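Local coordinates for protein HTH-type transcriptional activator AmpR (Pseudomonas aeruginosa PAO1, PDB 5MMH) that activates transcription of the beta-lactamase gene ampC and senses cell-wall-derived muropeptides through the LysR-type effector domain that makes up this chain, at residues P29-F34 and I41-S46; A99-H104 and P116-A121; A112-L117 and V177-Y182. All coordinates share one frame; numbering follows the deposited sequence.

Contact 1: P29-F34 and I41-S46; sequences PRLEDF and IDLRLS
The beta-alpha-beta unit of strand 13-19, helix 20-37 and strand 42-48 forms part of the LysR effector domain, and here the last turns of its helix meet the strand that follows. Leu31 and Phe34 face Ile41, Leu43 and Leu45, with the helix and strand segments running nearly antiparallel at 161° and their axes 11.5 Å apart. Side chains alone bridge that gap. Leu31 reaches out tip to tip with two strand leucines: its CD2 lies 3.8 Å from CD2 of Leu43 and 3.7 Å from CD2 of Leu45, so one methyl spans both. Phe34 has its CG anti to the backbone N (chi1 170°), which sends the ring toward Ile41, just before the strand begins, and toward Leu43. There CZ comes within 3.9 Å of Ile41 CD1, the two side chains crossing at about a right angle, while CE2 sits 4.1 Å from Leu43 CD2. That single Leu43 methyl therefore packs against both Leu31 and Phe34 and ties the two halves of the patch together. All five residues are buried. Helix 194-215 completes the apolar layer, its Trp202 touching Leu31 and Phe34 and its Phe199 meeting the Phe34 ring edge-to-face. Strand 42-48 pairs with strand 13-19 within its own chain, and Leu45 and Ser46 pair in parallel with a strand of the second subunit, extending the sheet across the dimer interface.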
loop_
_atom_site.group_PDB
_atom_site.type_symbol
_atom_site.label_atom_id
_atom_site.label_comp_id
_atom_site.label_asym_id
_atom_site.label_seq_id
_atom_site.Cartn_x
_atom_site.Cartn_y
_atom_site.Cartn_z
ATOM N N PRO A 29 10.923 1.560 -11.844
ATOM C CA PRO A 29 11.185 1.545 -13.299
ATOM C C PRO A 29 12.466 2.250 -13.720
ATOM O O PRO A 29 12.983 1.951 -14.802
ATOM C CB PRO A 29 9.961 2.259 -13.892
ATOM C CG PRO A 29 8.862 1.983 -12.916
ATOM C CD PRO A 29 9.519 1.940 -11.554
ATOM N N ARG A 30 12.987 3.183 -12.920
ATOM C CA ARG A 30 14.181 3.934 -13.292
ATOM C C ARG A 30 15.422 3.512 -12.525
ATOM O O ARG A 30 16.521 3.932 -12.895
ATOM C CB ARG A 30 13.950 5.436 -13.090
ATOM C CG ARG A 30 12.834 5.979 -13.966
ATOM C CD ARG A 30 12.335 7.342 -13.506
ATOM N NE ARG A 30 11.366 7.881 -14.470
ATOM C CZ ARG A 30 10.116 7.425 -14.597
ATOM N NH1 ARG A 30 9.673 6.428 -13.819
ATOM N NH2 ARG A 30 9.306 7.963 -15.494
ATOM N N LEU A 31 15.283 2.673 -11.489
ATOM C CA LEU A 31 16.404 2.447 -10.585
ATOM C C LEU A 31 17.506 1.643 -11.249
ATOM O O LEU A 31 18.667 1.745 -10.852
ATOM C CB LEU A 31 15.936 1.733 -9.321
ATOM C CG LEU A 31 16.734 2.079 -8.062
ATOM C CD1 LEU A 31 16.933 3.610 -7.891
ATOM C CD2 LEU A 31 16.036 1.493 -6.842
ATOM N N GLU A 32 17.161 0.828 -12.242
ATOM C CA GLU A 32 18.184 0.122 -12.997
ATOM C C GLU A 32 19.171 1.101 -13.631
ATOM O O GLU A 32 20.377 0.837 -13.654
ATOM C CB GLU A 32 17.509 -0.759 -14.041
ATOM C CG GLU A 32 18.328 -1.943 -14.483
ATOM C CD GLU A 32 17.465 -3.046 -15.095
ATOM O OE1 GLU A 32 16.972 -3.913 -14.331
ATOM O OE2 GLU A 32 17.268 -3.045 -16.335
ATOM N N ASP A 33 18.686 2.262 -14.098
ATOM C CA ASP A 33 19.582 3.293 -14.632
ATOM C C ASP A 33 20.559 3.790 -13.571
ATOM O O ASP A 33 21.742 3.994 -13.859
ATOM C CB ASP A 33 18.775 4.472 -15.199
ATOM C CG ASP A 33 19.662 5.580 -15.771
ATOM O OD1 ASP A 33 20.149 5.396 -16.899
ATOM O OD2 ASP A 33 19.859 6.644 -15.120
ATOM N N PHE A 34 20.079 4.005 -12.342
ATOM C CA PHE A 34 20.961 4.469 -11.272
ATOM C C PHE A 34 22.044 3.447 -10.951
ATOM O O PHE A 34 23.208 3.812 -10.752
ATOM C CB PHE A 34 20.157 4.787 -10.006
ATOM C CG PHE A 34 21.016 5.043 -8.792
ATOM C CD1 PHE A 34 21.701 6.242 -8.648
ATOM C CD2 PHE A 34 21.153 4.077 -7.808
ATOM C CE1 PHE A 34 22.503 6.477 -7.549
ATOM C CE2 PHE A 34 21.944 4.304 -6.697
ATOM C CZ PHE A 34 22.618 5.504 -6.563
ATOM N N ILE A 41 27.744 2.161 -5.338
ATOM C CA ILE A 41 26.854 2.535 -4.252
ATOM C C ILE A 41 25.964 1.344 -3.944
ATOM O O ILE A 41 25.312 0.781 -4.835
ATOM C CB ILE A 41 26.013 3.764 -4.615
ATOM C CG1 ILE A 41 26.901 5.000 -4.822
ATOM C CG2 ILE A 41 24.942 3.982 -3.521
ATOM C CD1 ILE A 41 26.135 6.250 -5.157
ATOM N N ASP A 42 25.936 0.960 -2.685
ATOM C CA ASP A 42 25.090 -0.140 -2.252
ATOM C C ASP A 42 23.840 0.501 -1.647
ATOM O O ASP A 42 23.865 1.065 -0.551
ATOM C CB ASP A 42 25.849 -1.025 -1.271
ATOM C CG ASP A 42 24.984 -2.051 -0.599
ATOM O OD1 ASP A 42 25.335 -2.496 0.514
ATOM O OD2 ASP A 42 23.927 -2.412 -1.162
ATOM N N LEU A 43 22.753 0.471 -2.421
ATOM C CA LEU A 43 21.513 1.154 -2.071
ATOM C C LEU A 43 20.618 0.238 -1.244
ATOM O O LEU A 43 20.400 -0.918 -1.610
ATOM C CB LEU A 43 20.771 1.593 -3.337
ATOM C CG LEU A 43 19.446 2.316 -3.254
ATOM C CD1 LEU A 43 19.634 3.648 -2.589
ATOM C CD2 LEU A 43 18.946 2.481 -4.654
ATOM N N ARG A 44 20.129 0.747 -0.117
ATOM C CA ARG A 44 19.118 0.060 0.676
ATOM C C ARG A 44 17.814 0.844 0.561
ATOM O O ARG A 44 17.602 1.842 1.257
ATOM C CB ARG A 44 19.565 -0.097 2.127
ATOM C CG ARG A 44 20.356 -1.380 2.408
ATOM C CD ARG A 44 21.763 -1.195 1.972
ATOM N NE ARG A 44 22.656 -2.179 2.574
ATOM C CZ ARG A 44 23.171 -2.030 3.785
ATOM N NH1 ARG A 44 22.786 -0.974 4.502
ATOM N NH2 ARG A 44 24.007 -2.915 4.276
ATOM N N LEU A 45 16.931 0.356 -0.292
ATOM C CA LEU A 45 15.638 0.971 -0.508
ATOM C C LEU A 45 14.600 0.322 0.395
ATOM O O LEU A 45 14.548 -0.906 0.498
ATOM C CB LEU A 45 15.243 0.820 -1.976
ATOM C CG LEU A 45 13.992 1.561 -2.440
ATOM C CD1 LEU A 45 14.138 3.050 -2.132
ATOM C CD2 LEU A 45 13.845 1.303 -3.923
ATOM N N SER A 46 13.791 1.147 1.061
ATOM C CA SER A 46 12.612 0.680 1.774
ATOM C C SER A 46 11.427 1.584 1.448
ATOM O O SER A 46 11.605 2.755 1.080
ATOM C CB SER A 46 12.867 0.640 3.303
ATOM O OG SER A 46 13.171 1.921 3.816
#

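Contact 2: A99-H104 and P116-A121; sequences ADLLQH and PLWFQA
A 3-10 segment at 99-103, with Gln103 N bonded to Asp100 O and His104 N to Leu101 O, packs Leu101 and Leu102 against Trp118 and Phe119 of helix 114-121. In this LysR substrate-binding domain the contact joins the loop leading into strand 106-109 to the helix that follows that strand, and it is built wholly from apolar side chains. Leu101 carries most of it. Its CG lies anti to the carbonyl carbon (chi1 -77°), and CD1 rests against both aromatic residues where their rings meet, 3.7 Å from CE1 of Phe119. The leucine side chain crosses that of Trp118 at about a right angle. Leu102 adds a lighter touch from the exposed margin, where its CD2 stands 4.4 Å from Phe119 CZ. The two rings also lean on each other, Phe119 CD1 lying in plane at the edge of the Trp118 indole. At the polar end of that indole, NE1 is hydrogen-bonded to Thr175 O, which anchors the ring while its six-membered part receives the leucine. Leu95 and Val152 also pack on Leu101. The closest approach between the segments is from Leu101 CD1 to Trp118 CZ3, at 3.5 Å, with CH2 of the same ring 3.8 Å from that methyl.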
loop_
_atom_site.group_PDB
_atom_site.type_symbol
_atom_site.label_atom_id
_atom_site.label_comp_id
_atom_site.label_asym_id
_atom_site.label_seq_id
_atom_site.Cartn_x
_atom_site.Cartn_y
_atom_site.Cartn_z
ATOM N N ALA A 99 -20.981 15.548 -11.351
ATOM C CA ALA A 99 -22.071 15.551 -10.376
ATOM C C ALA A 99 -22.541 14.138 -10.044
ATOM O O ALA A 99 -23.004 13.888 -8.922
ATOM C CB ALA A 99 -23.232 16.402 -10.890
ATOM N N ASP A 100 -22.414 13.205 -10.996
ATOM C CA ASP A 100 -22.729 11.798 -10.755
ATOM C C ASP A 100 -21.866 11.159 -9.670
ATOM O O ASP A 100 -22.193 10.060 -9.202
ATOM C CB ASP A 100 -22.561 10.989 -12.046
ATOM C CG ASP A 100 -23.567 11.362 -13.118
ATOM O OD1 ASP A 100 -23.261 11.145 -14.309
ATOM O OD2 ASP A 100 -24.667 11.844 -12.773
ATOM N N LEU A 101 -20.761 11.794 -9.278
ATOM C CA LEU A 101 -19.821 11.136 -8.379
ATOM C C LEU A 101 -20.428 10.861 -7.011
ATOM O O LEU A 101 -19.998 9.925 -6.328
ATOM C CB LEU A 101 -18.563 11.979 -8.221
ATOM C CG LEU A 101 -17.594 11.909 -9.390
ATOM C CD1 LEU A 101 -16.594 13.032 -9.230
ATOM C CD2 LEU A 101 -16.901 10.561 -9.413
ATOM N N LEU A 102 -21.416 11.655 -6.583
ATOM C CA LEU A 102 -21.972 11.432 -5.250
ATOM C C LEU A 102 -22.866 10.197 -5.174
ATOM O O LEU A 102 -23.328 9.853 -4.079
ATOM C CB LEU A 102 -22.727 12.676 -4.770
ATOM C CG LEU A 102 -21.858 13.891 -4.401
ATOM C CD1 LEU A 102 -22.723 15.040 -3.922
ATOM C CD2 LEU A 102 -20.793 13.560 -3.351
ATOM N N GLN A 103 -23.099 9.514 -6.297
ATOM C CA GLN A 103 -23.772 8.220 -6.326
ATOM C C GLN A 103 -22.832 7.054 -6.057
ATOM O O GLN A 103 -23.272 5.898 -6.106
ATOM C CB GLN A 103 -24.432 7.988 -7.688
ATOM C CG GLN A 103 -25.525 8.962 -8.051
ATOM C CD GLN A 103 -25.994 8.753 -9.470
ATOM O OE1 GLN A 103 -26.073 7.614 -9.943
ATOM N NE2 GLN A 103 -26.289 9.847 -10.170
ATOM N N HIS A 104 -21.559 7.324 -5.812
ATOM C CA HIS A 104 -20.562 6.291 -5.620
ATOM C C HIS A 104 -19.841 6.532 -4.306
ATOM O O HIS A 104 -19.789 7.652 -3.793
ATOM C CB HIS A 104 -19.539 6.265 -6.772
ATOM C CG HIS A 104 -20.104 5.812 -8.083
ATOM N ND1 HIS A 104 -20.790 6.656 -8.933
ATOM C CD2 HIS A 104 -20.091 4.599 -8.687
ATOM C CE1 HIS A 104 -21.176 5.981 -10.001
ATOM N NE2 HIS A 104 -20.763 4.732 -9.877
ATOM N N PRO A 116 -13.057 18.009 -1.634
ATOM C CA PRO A 116 -13.629 19.350 -1.841
ATOM C C PRO A 116 -12.772 20.215 -2.747
ATOM O O PRO A 116 -13.314 20.936 -3.592
ATOM C CB PRO A 116 -13.739 19.925 -0.418
ATOM C CG PRO A 116 -12.962 19.024 0.452
ATOM C CD PRO A 116 -12.960 17.679 -0.202
ATOM N N LEU A 117 -11.447 20.135 -2.635
ATOM C CA LEU A 117 -10.598 20.915 -3.535
ATOM C C LEU A 117 -10.819 20.515 -4.980
ATOM O O LEU A 117 -10.888 21.376 -5.863
ATOM C CB LEU A 117 -9.128 20.754 -3.161
ATOM C CG LEU A 117 -8.660 21.708 -2.059
ATOM C CD1 LEU A 117 -7.220 21.443 -1.657
ATOM C CD2 LEU A 117 -8.832 23.146 -2.526
ATOM N N TRP A 118 -10.959 19.211 -5.241
ATOM C CA TRP A 118 -11.129 18.766 -6.617
ATOM C C TRP A 118 -12.488 19.167 -7.168
ATOM O O TRP A 118 -12.588 19.570 -8.333
ATOM C CB TRP A 118 -10.959 17.258 -6.717
ATOM C CG TRP A 118 -11.049 16.753 -8.136
ATOM C CD1 TRP A 118 -10.010 16.569 -9.000
ATOM C CD2 TRP A 118 -12.231 16.348 -8.840
ATOM N NE1 TRP A 118 -10.465 16.079 -10.195
ATOM C CE2 TRP A 118 -11.826 15.931 -10.124
ATOM C CE3 TRP A 118 -13.592 16.287 -8.509
ATOM C CZ2 TRP A 118 -12.732 15.475 -11.084
ATOM C CZ3 TRP A 118 -14.497 15.830 -9.467
ATOM C CH2 TRP A 118 -14.062 15.427 -10.732
ATOM N N PHE A 119 -13.547 19.031 -6.363
ATOM C CA PHE A 119 -14.870 19.449 -6.815
ATOM C C PHE A 119 -14.859 20.921 -7.217
ATOM O O PHE A 119 -15.384 21.294 -8.271
ATOM C CB PHE A 119 -15.916 19.180 -5.727
ATOM C CG PHE A 119 -16.403 17.745 -5.683
ATOM C CD1 PHE A 119 -16.671 17.047 -6.854
ATOM C CD2 PHE A 119 -16.574 17.091 -4.471
ATOM C CE1 PHE A 119 -17.109 15.722 -6.817
ATOM C CE2 PHE A 119 -17.014 15.770 -4.421
ATOM C CZ PHE A 119 -17.281 15.080 -5.594
ATOM N N GLN A 120 -14.244 21.769 -6.390
ATOM C CA GLN A 120 -14.032 23.163 -6.761
ATOM C C GLN A 120 -13.419 23.271 -8.146
ATOM O O GLN A 120 -13.999 23.870 -9.054
ATOM C CB GLN A 120 -13.123 23.831 -5.747
ATOM C CG GLN A 120 -13.800 24.329 -4.522
ATOM C CD GLN A 120 -12.917 25.324 -3.827
ATOM O OE1 GLN A 120 -11.822 25.641 -4.316
ATOM N NE2 GLN A 120 -13.373 25.834 -2.693
ATOM N N ALA A 121 -12.244 22.670 -8.328
ATOM C CA ALA A 121 -11.578 22.719 -9.624
ATOM C C ALA A 121 -12.493 22.269 -10.760
ATOM O O ALA A 121 -12.322 22.706 -11.902
ATOM C CB ALA A 121 -10.313 21.867 -9.589
#

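Contact 3: A112-L117 and V177-Y182; sequences ADEWPL and VSTGSY
Leu117 packs against Val177 and Thr179, offering a different part of its side chain to each. Near the backbone, its CB is 4.0 Å from CG2 of Val177. Farther out, Leu117 CD1 meets Thr179 CG2 at 4.0 Å, the two side chains passing at a slant. Val177 can make its contact because CG2 stands anti to its own backbone N, while CG1 takes the position between N and the carbonyl carbon (chi1 57°). In Thr179, OG1 stands between N and the carbonyl carbon (chi1 66°) and CG2 anti to the carbonyl carbon; the methyl meets the leucine and the hydroxyl a water. This is where the first turn of helix 114-121 meets the chain leading into strand 181-187, one of the strands of the mixed sheet in the LysR effector domain. Glu114, one turn before Leu117, reaches the 177-182 segment through a water. Its carboxylate is too far from the hydroxyl for a direct bond, with OE2 4.3 Å from Thr179 OG1. The water fills the gap, donating to Glu114 OE2 at 2.5 Å, a short distance, and bonded to Thr179 OG1 at 3.1 Å. Glu114 is buried, and its carboxylate has further partners: OE2 forms a salt bridge with Arg111 NE, and OE1 makes a weak hydrogen bond with Ser109 OG. Arg111 would be expected to favour the charged form of the acid. Leu83 of strand 73-86 touches both Glu114 and Thr179.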
loop_
_atom_site.group_PDB
_atom_site.type_symbol
_atom_site.label_atom_id
_atom_site.label_comp_id
_atom_site.label_asym_id
_atom_site.label_seq_id
_atom_site.Cartn_x
_atom_site.Cartn_y
_atom_site.Cartn_z
ATOM N N ALA A 112 -7.918 15.394 4.283
ATOM C CA ALA A 112 -9.370 15.405 4.145
ATOM C C ALA A 112 -9.898 16.451 3.174
ATOM O O ALA A 112 -11.098 16.432 2.875
ATOM C CB ALA A 112 -10.032 15.614 5.512
ATOM N N ASP A 113 -9.062 17.352 2.667
ATOM C CA ASP A 113 -9.557 18.414 1.808
ATOM C C ASP A 113 -9.303 18.162 0.325
ATOM O O ASP A 113 -9.490 19.069 -0.484
ATOM C CB ASP A 113 -8.960 19.761 2.232
ATOM C CG ASP A 113 -9.657 20.346 3.462
ATOM O OD1 ASP A 113 -9.009 20.455 4.527
ATOM O OD2 ASP A 113 -10.864 20.674 3.368
ATOM N N GLU A 114 -8.919 16.951 -0.057
ATOM C CA GLU A 114 -8.609 16.710 -1.459
ATOM C C GLU A 114 -9.877 16.664 -2.305
ATOM O O GLU A 114 -9.941 17.278 -3.377
ATOM C CB GLU A 114 -7.812 15.419 -1.596
ATOM C CG GLU A 114 -6.464 15.449 -0.877
ATOM C CD GLU A 114 -5.638 14.175 -1.116
ATOM O OE1 GLU A 114 -6.223 13.153 -1.537
ATOM O OE2 GLU A 114 -4.403 14.195 -0.900
ATOM N N TRP A 115 -10.904 15.944 -1.840
ATOM C CA TRP A 115 -12.158 15.881 -2.592
ATOM C C TRP A 115 -12.868 17.226 -2.705
ATOM O O TRP A 115 -13.319 17.561 -3.815
ATOM C CB TRP A 115 -13.092 14.825 -1.991
ATOM C CG TRP A 115 -12.831 13.467 -2.504
ATOM C CD1 TRP A 115 -12.195 12.470 -1.854
ATOM C CD2 TRP A 115 -13.171 12.959 -3.798
ATOM N NE1 TRP A 115 -12.117 11.359 -2.656
ATOM C CE2 TRP A 115 -12.715 11.634 -3.856
ATOM C CE3 TRP A 115 -13.817 13.500 -4.918
ATOM C CZ2 TRP A 115 -12.886 10.830 -4.980
ATOM C CZ3 TRP A 115 -13.973 12.705 -6.044
ATOM C CH2 TRP A 115 -13.516 11.381 -6.061
ATOM N N PRO A 116 -13.057 18.009 -1.634
ATOM C CA PRO A 116 -13.629 19.350 -1.841
ATOM C C PRO A 116 -12.772 20.215 -2.747
ATOM O O PRO A 116 -13.314 20.936 -3.592
ATOM C CB PRO A 116 -13.739 19.925 -0.418
ATOM C CG PRO A 116 -12.962 19.024 0.452
ATOM C CD PRO A 116 -12.960 17.679 -0.202
ATOM N N LEU A 117 -11.447 20.135 -2.635
ATOM C CA LEU A 117 -10.598 20.915 -3.535
ATOM C C LEU A 117 -10.819 20.515 -4.980
ATOM O O LEU A 117 -10.888 21.376 -5.863
ATOM C CB LEU A 117 -9.128 20.754 -3.161
ATOM C CG LEU A 117 -8.660 21.708 -2.059
ATOM C CD1 LEU A 117 -7.220 21.443 -1.657
ATOM C CD2 LEU A 117 -8.832 23.146 -2.526
ATOM N N VAL A 177 -6.433 18.774 -9.767
ATOM C CA VAL A 177 -6.173 19.757 -8.725
ATOM C C VAL A 177 -4.791 19.487 -8.154
ATOM O O VAL A 177 -4.415 18.332 -7.916
ATOM C CB VAL A 177 -7.253 19.727 -7.625
ATOM C CG1 VAL A 177 -7.365 18.309 -6.993
ATOM C CG2 VAL A 177 -6.958 20.771 -6.577
ATOM N N SER A 178 -4.038 20.558 -7.933
ATOM C CA SER A 178 -2.658 20.498 -7.467
ATOM C C SER A 178 -2.654 20.702 -5.963
ATOM O O SER A 178 -2.868 21.818 -5.487
ATOM C CB SER A 178 -1.807 21.575 -8.148
ATOM O OG SER A 178 -1.385 21.195 -9.445
ATOM N N THR A 179 -2.411 19.640 -5.206
ATOM C CA THR A 179 -2.373 19.771 -3.757
ATOM C C THR A 179 -0.995 19.536 -3.158
ATOM O O THR A 179 -0.774 19.924 -2.009
ATOM C CB THR A 179 -3.359 18.800 -3.100
ATOM O OG1 THR A 179 -2.935 17.455 -3.347
ATOM C CG2 THR A 179 -4.743 18.996 -3.679
ATOM N N GLY A 180 -0.075 18.920 -3.895
ATOM C CA GLY A 180 1.229 18.618 -3.339
ATOM C C GLY A 180 2.190 18.135 -4.399
ATOM O O GLY A 180 1.839 17.976 -5.571
ATOM N N SER A 181 3.428 17.910 -3.960
ATOM C CA SER A 181 4.525 17.466 -4.794
ATOM C C SER A 181 5.223 16.318 -4.086
ATOM O O SER A 181 4.977 16.057 -2.911
ATOM C CB SER A 181 5.534 18.598 -5.046
ATOM O OG SER A 181 4.900 19.716 -5.630
ATOM N N TYR A 182 6.088 15.625 -4.822
ATOM C CA TYR A 182 7.050 14.711 -4.233
ATOM C C TYR A 182 8.334 15.470 -3.937
ATOM O O TYR A 182 8.766 16.310 -4.734
ATOM C CB TYR A 182 7.309 13.524 -5.166
ATOM C CG TYR A 182 6.114 12.601 -5.209
ATOM C CD1 TYR A 182 5.811 11.793 -4.115
ATOM C CD2 TYR A 182 5.260 12.577 -6.302
ATOM C CE1 TYR A 182 4.710 10.960 -4.119
ATOM C CE2 TYR A 182 4.151 11.733 -6.325
ATOM C CZ TYR A 182 3.882 10.934 -5.221
ATOM O OH TYR A 182 2.790 10.106 -5.200
HETATM O O HOH W 1 -3.244 16.370 -0.421
#

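The three contacts show how one effector domain combines local and long-range packing. Contacts 2 and 3 adjoin, their centres 13 Å apart, and both use helix 114-121, sharing Pro116 and Leu117. They touch directly: Trp118 CD1 of contact 2 lies 3.7 Å from Val177 CG1 of contact 3. Helix 114-121 thus packs against the 3-10 segment 99-103 and, some 60 residues on, against 177-179. Contact 1 lies on the opposite side of the chain's centre from the other two, its centre about 38 Å from that of contact 2 and 29 Å from that of contact 3. Contacts 1 and 3 nevertheless reach the same mixed sheet, contact 1 through strand 42-48 and contact 3 through the segment that leads into strand 181-187. All three belong to the domain that recognises muropeptides.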